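Local coordinates for tetratricopeptide TPR_2 repeat protein (Thermobaculum terrenum, PDB 5DJS) that pairs tetratricopeptide repeats with a GT-B fold of glycosyl transferase family 41 and holds uridine-5'-diphosphate in a pocket of that fold, at residues V86-G91 against Y118-Y123; H101-L106 against H111-G116; P183-H188 against D209-L214. The protein carries 1 engineered substitution. All coordinates share one frame; numbering follows the deposited sequence.

Interaction 1: residues V86-G91 against Y118-Y123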
loop_
_atom_site.group_PDB
_atom_site.type_symbol
_atom_site.label_atom_id
_atom_site.label_comp_id
_atom_site.label_asym_id
_atom_site.label_seq_id
_atom_site.Cartn_x
_atom_site.Cartn_y
_atom_site.Cartn_z
ATOM N N VAL A 86 -0.204 -14.632 -2.752
ATOM C CA VAL A 86 -1.628 -14.895 -2.917
ATOM C C VAL A 86 -2.284 -15.233 -1.576
ATOM O O VAL A 86 -3.332 -14.677 -1.242
ATOM C CB VAL A 86 -1.889 -15.988 -3.964
ATOM C CG1 VAL A 86 -3.337 -16.477 -3.905
ATOM C CG2 VAL A 86 -1.589 -15.437 -5.353
ATOM N N LEU A 87 -1.649 -16.108 -0.801
ATOM C CA LEU A 87 -2.183 -16.500 0.508
ATOM C C LEU A 87 -2.281 -15.333 1.496
ATOM O O LEU A 87 -3.306 -15.184 2.166
ATOM C CB LEU A 87 -1.359 -17.633 1.114
ATOM C CG LEU A 87 -1.447 -18.975 0.375
ATOM C CD1 LEU A 87 -0.377 -19.930 0.893
ATOM C CD2 LEU A 87 -2.820 -19.604 0.508
ATOM N N VAL A 88 -1.224 -14.519 1.575
ATOM C CA VAL A 88 -1.251 -13.291 2.377
ATOM C C VAL A 88 -2.396 -12.388 1.912
ATOM O O VAL A 88 -3.181 -11.925 2.731
ATOM C CB VAL A 88 0.093 -12.517 2.316
ATOM C CG1 VAL A 88 -0.040 -11.099 2.870
ATOM C CG2 VAL A 88 1.155 -13.254 3.111
ATOM N N ALA A 89 -2.499 -12.159 0.603
ATOM C CA ALA A 89 -3.513 -11.234 0.055
ATOM C C ALA A 89 -4.946 -11.751 0.234
ATOM O O ALA A 89 -5.888 -10.967 0.270
ATOM C CB ALA A 89 -3.246 -10.947 -1.417
ATOM N N SER A 90 -5.095 -13.068 0.333
ATOM C CA SER A 90 -6.389 -13.700 0.528
ATOM C C SER A 90 -6.872 -13.652 1.978
ATOM O O SER A 90 -8.014 -14.004 2.232
ATOM C CB SER A 90 -6.329 -15.156 0.062
ATOM O OG SER A 90 -5.579 -15.962 0.977
ATOM N N GLY A 91 -6.014 -13.248 2.917
ATOM C CA GLY A 91 -6.343 -13.226 4.340
ATOM C C GLY A 91 -5.681 -14.323 5.164
ATOM O O GLY A 91 -5.845 -14.361 6.389
ATOM N N TYR A 118 9.208 -9.377 4.693
ATOM C CA TYR A 118 9.223 -8.146 5.516
ATOM C C TYR A 118 7.870 -7.434 5.552
ATOM O O TYR A 118 7.375 -7.104 6.632
ATOM C CB TYR A 118 10.295 -7.175 5.016
ATOM C CG TYR A 118 10.368 -5.840 5.739
ATOM C CD1 TYR A 118 10.353 -5.768 7.135
ATOM C CD2 TYR A 118 10.499 -4.645 5.020
ATOM C CE1 TYR A 118 10.435 -4.539 7.787
ATOM C CE2 TYR A 118 10.591 -3.421 5.660
ATOM C CZ TYR A 118 10.559 -3.367 7.037
ATOM O OH TYR A 118 10.671 -2.146 7.662
ATOM N N VAL A 119 7.287 -7.214 4.373
ATOM C CA VAL A 119 5.943 -6.640 4.252
ATOM C C VAL A 119 4.910 -7.491 4.989
ATOM O O VAL A 119 4.153 -6.978 5.810
ATOM C CB VAL A 119 5.524 -6.508 2.773
ATOM C CG1 VAL A 119 4.030 -6.231 2.625
ATOM C CG2 VAL A 119 6.337 -5.413 2.111
ATOM N N ALA A 120 4.908 -8.790 4.693
ATOM C CA ALA A 120 3.926 -9.734 5.235
ATOM C C ALA A 120 3.842 -9.718 6.757
ATOM O O ALA A 120 2.749 -9.846 7.313
ATOM C CB ALA A 120 4.226 -11.143 4.751
ATOM N N LEU A 121 4.987 -9.552 7.424
ATOM C CA LEU A 121 5.047 -9.492 8.893
ATOM C C LEU A 121 4.157 -8.397 9.508
ATOM O O LEU A 121 3.697 -8.530 10.636
ATOM C CB LEU A 121 6.507 -9.326 9.371
ATOM C CG LEU A 121 7.311 -10.588 9.712
ATOM C CD1 LEU A 121 7.255 -11.651 8.632
ATOM C CD2 LEU A 121 8.758 -10.221 10.016
ATOM N N HIS A 122 3.903 -7.326 8.769
ATOM C CA HIS A 122 3.084 -6.213 9.280
ATOM C C HIS A 122 1.598 -6.565 9.429
ATOM O O HIS A 122 0.890 -5.933 10.221
ATOM C CB HIS A 122 3.281 -4.964 8.415
ATOM C CG HIS A 122 4.693 -4.461 8.425
ATOM N ND1 HIS A 122 5.159 -3.581 9.377
ATOM C CD2 HIS A 122 5.749 -4.754 7.633
ATOM C CE1 HIS A 122 6.437 -3.338 9.158
ATOM N NE2 HIS A 122 6.821 -4.037 8.106
ATOM N N TYR A 123 1.153 -7.595 8.702
ATOM C CA TYR A 123 -0.210 -8.118 8.810
ATOM C C TYR A 123 -0.423 -9.082 9.966
ATOM O O TYR A 123 -1.534 -9.572 10.128
ATOM C CB TYR A 123 -0.597 -8.848 7.536
ATOM C CG TYR A 123 -0.468 -8.019 6.293
ATOM C CD1 TYR A 123 -1.183 -6.828 6.145
ATOM C CD2 TYR A 123 0.364 -8.417 5.260
ATOM C CE1 TYR A 123 -1.066 -6.062 4.995
ATOM C CE2 TYR A 123 0.487 -7.658 4.110
ATOM C CZ TYR A 123 -0.227 -6.479 3.988
ATOM O OH TYR A 123 -0.108 -5.728 2.843
#
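Beside Val88, which packs against Tyr123 and Ala120 of the partner segment, the carbonyl oxygen of Leu87 is gripped twice from Ser90: OG of Ser90 donates to O of Leu87 over 2.7 Å, and the backbone N of Ser90 adds a weak bond to it. The hydroxyl comes in well off the line of the carbonyl bond, at a C=O...donor angle of 115° and tilted 29° from the carbonyl plane. Helix 77-89 belongs to a tetratricopeptide repeat, and its last turn closes in a Schellman motif, with Gly91 at positive phi and its N bonded to O of Val88 at 3.1 Å. From this turn Val88 reaches Ala120 and Tyr123. Its CG1, anti to the backbone N, comes obliquely to the Tyr123 ring, 3.6 Å from CD2 and 3.7 Å from CE2. The side chains cross at roughly a right angle. The other branch, CG2 of Val88, meets CB of Ala120 at 4.1 Å. CG of Tyr123 stands beside its own backbone N (chi1 -56°), which puts the ring against Val88; the side chain is about 8 Å from bound UDP. The ring also meets that of Tyr419, planes nearly parallel, while OH of Tyr123 hydrogen-bonds NH1 of Arg338, a residue of the uridine-5'-diphosphate pocket.

Interaction 2: residues H101-L106 against H111-G116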
loop_
_atom_site.group_PDB
_atom_site.type_symbol
_atom_site.label_atom_id
_atom_site.label_comp_id
_atom_site.label_asym_id
_atom_site.label_seq_id
_atom_site.Cartn_x
_atom_site.Cartn_y
_atom_site.Cartn_z
ATOM N N HIS A 101 8.896 -18.189 3.537
ATOM C CA HIS A 101 10.053 -18.862 4.144
ATOM C C HIS A 101 10.611 -19.941 3.226
ATOM O O HIS A 101 11.822 -20.011 3.031
ATOM C CB HIS A 101 9.717 -19.488 5.514
ATOM C CG HIS A 101 9.740 -18.514 6.650
ATOM N ND1 HIS A 101 10.909 -18.101 7.254
ATOM C CD2 HIS A 101 8.737 -17.873 7.292
ATOM C CE1 HIS A 101 10.624 -17.235 8.212
ATOM N NE2 HIS A 101 9.313 -17.078 8.254
ATOM N N HIS A 102 9.733 -20.774 2.667
ATOM C CA HIS A 102 10.164 -21.845 1.771
ATOM C C HIS A 102 10.931 -21.297 0.580
ATOM O O HIS A 102 11.948 -21.868 0.194
ATOM C CB HIS A 102 8.982 -22.703 1.287
ATOM C CG HIS A 102 8.369 -23.545 2.359
ATOM N ND1 HIS A 102 9.123 -24.228 3.292
ATOM C CD2 HIS A 102 7.075 -23.819 2.646
ATOM C CE1 HIS A 102 8.317 -24.880 4.112
ATOM N NE2 HIS A 102 7.070 -24.650 3.742
ATOM N N ALA A 103 10.444 -20.192 0.017
ATOM C CA ALA A 103 11.055 -19.579 -1.153
ATOM C C ALA A 103 12.464 -19.089 -0.841
ATOM O O ALA A 103 13.367 -19.221 -1.670
ATOM C CB ALA A 103 10.190 -18.436 -1.662
ATOM N N LEU A 104 12.650 -18.543 0.361
ATOM C CA LEU A 104 13.983 -18.149 0.846
ATOM C C LEU A 104 14.872 -19.333 1.206
ATOM O O LEU A 104 16.073 -19.291 0.979
ATOM C CB LEU A 104 13.881 -17.220 2.054
ATOM C CG LEU A 104 13.403 -15.794 1.800
ATOM C CD1 LEU A 104 13.229 -15.088 3.136
ATOM C CD2 LEU A 104 14.386 -15.017 0.939
ATOM N N GLU A 105 14.300 -20.373 1.790
ATOM C CA GLU A 105 15.068 -21.577 2.060
ATOM C C GLU A 105 15.637 -22.160 0.760
ATOM O O GLU A 105 16.790 -22.564 0.722
ATOM C CB GLU A 105 14.216 -22.596 2.814
ATOM C CG GLU A 105 13.962 -22.188 4.264
ATOM C CD GLU A 105 12.915 -23.026 4.976
ATOM O OE1 GLU A 105 11.936 -23.493 4.352
ATOM O OE2 GLU A 105 13.069 -23.199 6.196
ATOM N N LEU A 106 14.836 -22.145 -0.303
ATOM C CA LEU A 106 15.227 -22.708 -1.603
ATOM C C LEU A 106 16.151 -21.804 -2.423
ATOM O O LEU A 106 16.912 -22.285 -3.259
ATOM C CB LEU A 106 13.979 -23.046 -2.430
ATOM C CG LEU A 106 13.193 -24.288 -1.971
ATOM C CD1 LEU A 106 11.790 -24.323 -2.565
ATOM C CD2 LEU A 106 13.940 -25.567 -2.336
ATOM N N HIS A 111 15.827 -11.534 -3.282
ATOM C CA HIS A 111 15.526 -10.206 -2.729
ATOM C C HIS A 111 14.028 -9.810 -2.722
ATOM O O HIS A 111 13.609 -9.058 -1.844
ATOM C CB HIS A 111 16.407 -9.097 -3.359
ATOM C CG HIS A 111 16.193 -8.871 -4.827
ATOM N ND1 HIS A 111 17.241 -8.734 -5.707
ATOM C CD2 HIS A 111 15.066 -8.741 -5.568
ATOM C CE1 HIS A 111 16.774 -8.538 -6.926
ATOM N NE2 HIS A 111 15.455 -8.544 -6.870
ATOM N N ARG A 112 13.231 -10.316 -3.669
ATOM C CA ARG A 112 11.796 -9.977 -3.736
ATOM C C ARG A 112 10.999 -10.733 -2.680
ATOM O O ARG A 112 10.069 -10.186 -2.102
ATOM C CB ARG A 112 11.206 -10.223 -5.132
ATOM C CG ARG A 112 11.321 -9.026 -6.067
ATOM C CD ARG A 112 10.612 -9.257 -7.394
ATOM N NE ARG A 112 9.152 -9.314 -7.239
ATOM C CZ ARG A 112 8.280 -9.628 -8.204
ATOM N NH1 ARG A 112 8.691 -9.930 -9.437
ATOM N NH2 ARG A 112 6.976 -9.648 -7.931
ATOM N N ALA A 113 11.377 -11.986 -2.429
ATOM C CA ALA A 113 10.756 -12.813 -1.383
ATOM C C ALA A 113 11.135 -12.308 0.002
ATOM O O ALA A 113 10.338 -12.369 0.928
ATOM C CB ALA A 113 11.172 -14.270 -1.536
ATOM N N HIS A 114 12.357 -11.806 0.130
ATOM C CA HIS A 114 12.839 -11.215 1.373
ATOM C C HIS A 114 12.049 -9.933 1.699
ATOM O O HIS A 114 11.675 -9.737 2.851
ATOM C CB HIS A 114 14.341 -10.932 1.251
ATOM C CG HIS A 114 15.063 -10.793 2.557
ATOM N ND1 HIS A 114 14.691 -9.899 3.539
ATOM C CD2 HIS A 114 16.176 -11.406 3.017
ATOM C CE1 HIS A 114 15.524 -9.991 4.558
ATOM N NE2 HIS A 114 16.436 -10.896 4.266
ATOM N N SER A 115 11.794 -9.080 0.698
ATOM C CA SER A 115 10.902 -7.910 0.861
ATOM C C SER A 115 9.498 -8.362 1.246
ATOM O O SER A 115 8.953 -7.936 2.273
ATOM C CB SER A 115 10.768 -7.092 -0.433
ATOM O OG SER A 115 11.944 -6.397 -0.759
ATOM N N GLY A 116 8.925 -9.219 0.400
ATOM C CA GLY A 116 7.572 -9.733 0.581
ATOM C C GLY A 116 7.352 -10.237 1.989
ATOM O O GLY A 116 6.341 -9.921 2.618
#
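An antiparallel helix pair, in which helix 93-106 of a tetratricopeptide repeat range turns through four residues into helix 111-120, brings Leu104 onto Ala113 and His114. The short axes of 101-106 and 111-116 run at 149° to each other, with a closest approach of 9.2 Å, and the side chains that meet across them do so through apolar atoms. CD2 of Leu104 does most of the touching: it lies 3.9 Å from the backbone N of His114 and 4.1 Å from CB of Ala113. CG of Leu104 stands anti to its carbonyl carbon (chi1 -72°); CD1 continues the chain, and CD2, the other branch, is the methyl that meets the opposing helix. Next to it, CB of Ala103 meets CB of Ala113 at 4.3 Å. On helix 93-106, ND1 of His102 donates to OE1 of Glu105 over 3.1 Å, a bond that stays within one helix. Two neighbours frame the pair. His80 and Tyr81 of helix 77-89 touch Ala103 and Ala113 respectively, whereas His114 leads on to helix 129-143, where its ring meets that of Trp139 and its side chain touches Leu135.

Interaction 3: residues P183-H188 against D209-L214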
loop_
_atom_site.group_PDB
_atom_site.type_symbol
_atom_site.label_atom_id
_atom_site.label_comp_id
_atom_site.label_asym_id
_atom_site.label_seq_id
_atom_site.Cartn_x
_atom_site.Cartn_y
_atom_site.Cartn_z
ATOM N N PRO A 183 -2.464 15.743 -6.228
ATOM C CA PRO A 183 -2.513 17.089 -5.651
ATOM C C PRO A 183 -1.136 17.716 -5.461
ATOM O O PRO A 183 -0.951 18.902 -5.777
ATOM C CB PRO A 183 -3.189 16.876 -4.287
ATOM C CG PRO A 183 -3.109 15.414 -4.020
ATOM C CD PRO A 183 -3.146 14.761 -5.366
ATOM N N VAL A 184 -0.186 16.920 -4.965
ATOM C CA VAL A 184 1.180 17.391 -4.693
ATOM C C VAL A 184 1.892 17.870 -5.964
ATOM O O VAL A 184 2.515 18.928 -5.966
ATOM C CB VAL A 184 2.015 16.318 -3.953
ATOM C CG1 VAL A 184 3.495 16.685 -3.884
ATOM C CG2 VAL A 184 1.475 16.134 -2.545
ATOM N N ILE A 185 1.795 17.082 -7.029
ATOM C CA ILE A 185 2.378 17.438 -8.317
ATOM C C ILE A 185 1.759 18.718 -8.885
ATOM O O ILE A 185 2.488 19.584 -9.365
ATOM C CB ILE A 185 2.262 16.263 -9.322
ATOM C CG1 ILE A 185 3.364 15.259 -9.043
ATOM C CG2 ILE A 185 2.381 16.729 -10.763
ATOM C CD1 ILE A 185 3.288 14.021 -9.909
ATOM N N GLU A 186 0.428 18.828 -8.847
ATOM C CA GLU A 186 -0.265 20.033 -9.334
ATOM C C GLU A 186 0.162 21.295 -8.576
ATOM O O GLU A 186 0.471 22.297 -9.187
ATOM C CB GLU A 186 -1.793 19.881 -9.252
ATOM C CG GLU A 186 -2.558 21.045 -9.883
ATOM C CD GLU A 186 -4.065 20.894 -9.824
ATOM O OE1 GLU A 186 -4.722 21.110 -10.869
ATOM O OE2 GLU A 186 -4.592 20.575 -8.733
ATOM N N ALA A 187 0.194 21.227 -7.253
ATOM C CA ALA A 187 0.411 22.411 -6.408
ATOM C C ALA A 187 1.871 22.771 -6.123
ATOM O O ALA A 187 2.133 23.758 -5.435
ATOM C CB ALA A 187 -0.334 22.236 -5.084
ATOM N N HIS A 188 2.822 21.985 -6.621
ATOM C CA HIS A 188 4.240 22.282 -6.385
ATOM C C HIS A 188 4.592 23.676 -6.909
ATOM O O HIS A 188 4.304 23.994 -8.055
ATOM C CB HIS A 188 5.171 21.222 -7.022
ATOM C CG HIS A 188 5.719 20.227 -6.050
ATOM N ND1 HIS A 188 6.268 20.593 -4.841
ATOM C CD2 HIS A 188 5.823 18.881 -6.116
ATOM C CE1 HIS A 188 6.672 19.516 -4.195
ATOM N NE2 HIS A 188 6.410 18.464 -4.947
ATOM N N ASP A 209 -2.024 9.757 -17.330
ATOM C CA ASP A 209 -2.133 10.840 -18.313
ATOM C C ASP A 209 -2.185 12.204 -17.624
ATOM O O ASP A 209 -1.510 13.149 -18.065
ATOM C CB ASP A 209 -3.355 10.662 -19.227
ATOM C CG ASP A 209 -3.279 9.403 -20.099
ATOM O OD1 ASP A 209 -2.191 8.799 -20.233
ATOM O OD2 ASP A 209 -4.325 9.017 -20.657
ATOM N N ARG A 210 -2.955 12.296 -16.541
ATOM C CA ARG A 210 -2.997 13.524 -15.733
ATOM C C ARG A 210 -1.656 13.817 -15.036
ATOM O O ARG A 210 -1.174 14.955 -15.071
ATOM C CB ARG A 210 -4.161 13.501 -14.720
ATOM C CG ARG A 210 -5.484 13.996 -15.305
ATOM C CD ARG A 210 -6.630 13.988 -14.296
ATOM N NE ARG A 210 -7.363 12.710 -14.290
ATOM C CZ ARG A 210 -7.626 11.942 -13.228
ATOM N NH1 ARG A 210 -7.247 12.272 -11.989
ATOM N NH2 ARG A 210 -8.306 10.815 -13.411
ATOM N N LEU A 211 -1.060 12.799 -14.419
ATOM C CA LEU A 211 0.256 12.944 -13.771
ATOM C C LEU A 211 1.343 13.362 -14.767
ATOM O O LEU A 211 2.195 14.189 -14.442
ATOM C CB LEU A 211 0.676 11.640 -13.066
ATOM C CG LEU A 211 0.420 11.404 -11.559
ATOM C CD1 LEU A 211 -0.551 12.372 -10.903
ATOM C CD2 LEU A 211 -0.022 9.961 -11.322
ATOM N N ARG A 212 1.307 12.784 -15.966
ATOM C CA ARG A 212 2.249 13.135 -17.035
ATOM C C ARG A 212 2.095 14.593 -17.456
ATOM O O ARG A 212 3.091 15.305 -17.613
ATOM C CB ARG A 212 2.066 12.214 -18.252
ATOM C CG ARG A 212 3.142 12.363 -19.315
ATOM C CD ARG A 212 2.934 11.468 -20.524
ATOM N NE ARG A 212 2.862 10.037 -20.198
ATOM C CZ ARG A 212 1.747 9.301 -20.115
ATOM N NH1 ARG A 212 0.536 9.822 -20.308
ATOM N NH2 ARG A 212 1.842 8.006 -19.822
ATOM N N ALA A 213 0.843 15.020 -17.640
ATOM C CA ALA A 213 0.525 16.405 -18.024
ATOM C C ALA A 213 0.919 17.416 -16.942
ATOM O O ALA A 213 1.466 18.472 -17.257
ATOM C CB ALA A 213 -0.956 16.535 -18.353
ATOM N N LEU A 214 0.646 17.086 -15.678
ATOM C CA LEU A 214 1.018 17.958 -14.546
ATOM C C LEU A 214 2.529 17.988 -14.243
ATOM O O LEU A 214 3.025 18.958 -13.670
ATOM C CB LEU A 214 0.259 17.564 -13.279
ATOM C CG LEU A 214 -1.169 18.055 -13.022
ATOM C CD1 LEU A 214 -2.095 18.010 -14.236
ATOM C CD2 LEU A 214 -1.751 17.241 -11.868
#
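Leu211 and Leu214 are the residues of 209-214 that meet Ile185 and Glu186, and the axes of the two short helical segments approach to 9.6 Å and run roughly parallel, at 24°. At the start, Asp209 and Arg212 form a salt bridge one turn apart: NH1 of Arg212 donates to OD1 of Asp209 over 2.9 Å, on its anti side but 25° out of the carboxylate plane, with the acceptor in the guanidinium plane. NH1 of Arg210 forms a salt bridge with OE2 of Glu182, just before 183-188 on the partner helix. Leu211 follows, and its CG lies 4.2 Å from CD1 of Ile185. Arg212 also makes a cation-pi contact with Trp218. Leu214 completes the walk: its CB sits against CG2 of Ile185, the branch anti to the backbone N, and its CD2 lies 3.7 Å from CB of Glu186. Ile185 also rests on Val195 and Cys197 of strand 193-199, so the contact joins two helices that precede and follow this edge strand of a parallel sheet in the GT-B fold. The closest contacts are carbon to carbon. Between the segments the contact is thus apolar; just beyond, the Arg210-Glu182 salt bridge links the same two helices, and OE2 of Glu186 goes to NE2 of Gln501.

From the N terminus, helix 77-89 opens interaction 1, which closes only at 118-123, after 26 intervening residues. Interaction 2 is nested inside that loop: 101-106 and 111-116 are joined by just four residues, and its second segment adjoins that of interaction 1 on helix 111-120. Their centres lie 13 Å apart. The two contacts tie helices 77-89, 93-106 and 111-120 together; interaction 1 is the one near UDP. Interaction 3 comes later, in series, and closes a 20-residue loop that includes strand 193-199. Its centre is 32 Å from that of interaction 1 and 36 Å from that of interaction 2, which lies on the opposite side of the chain's centre, and it joins helices beside a parallel sheet. None of the loops cross.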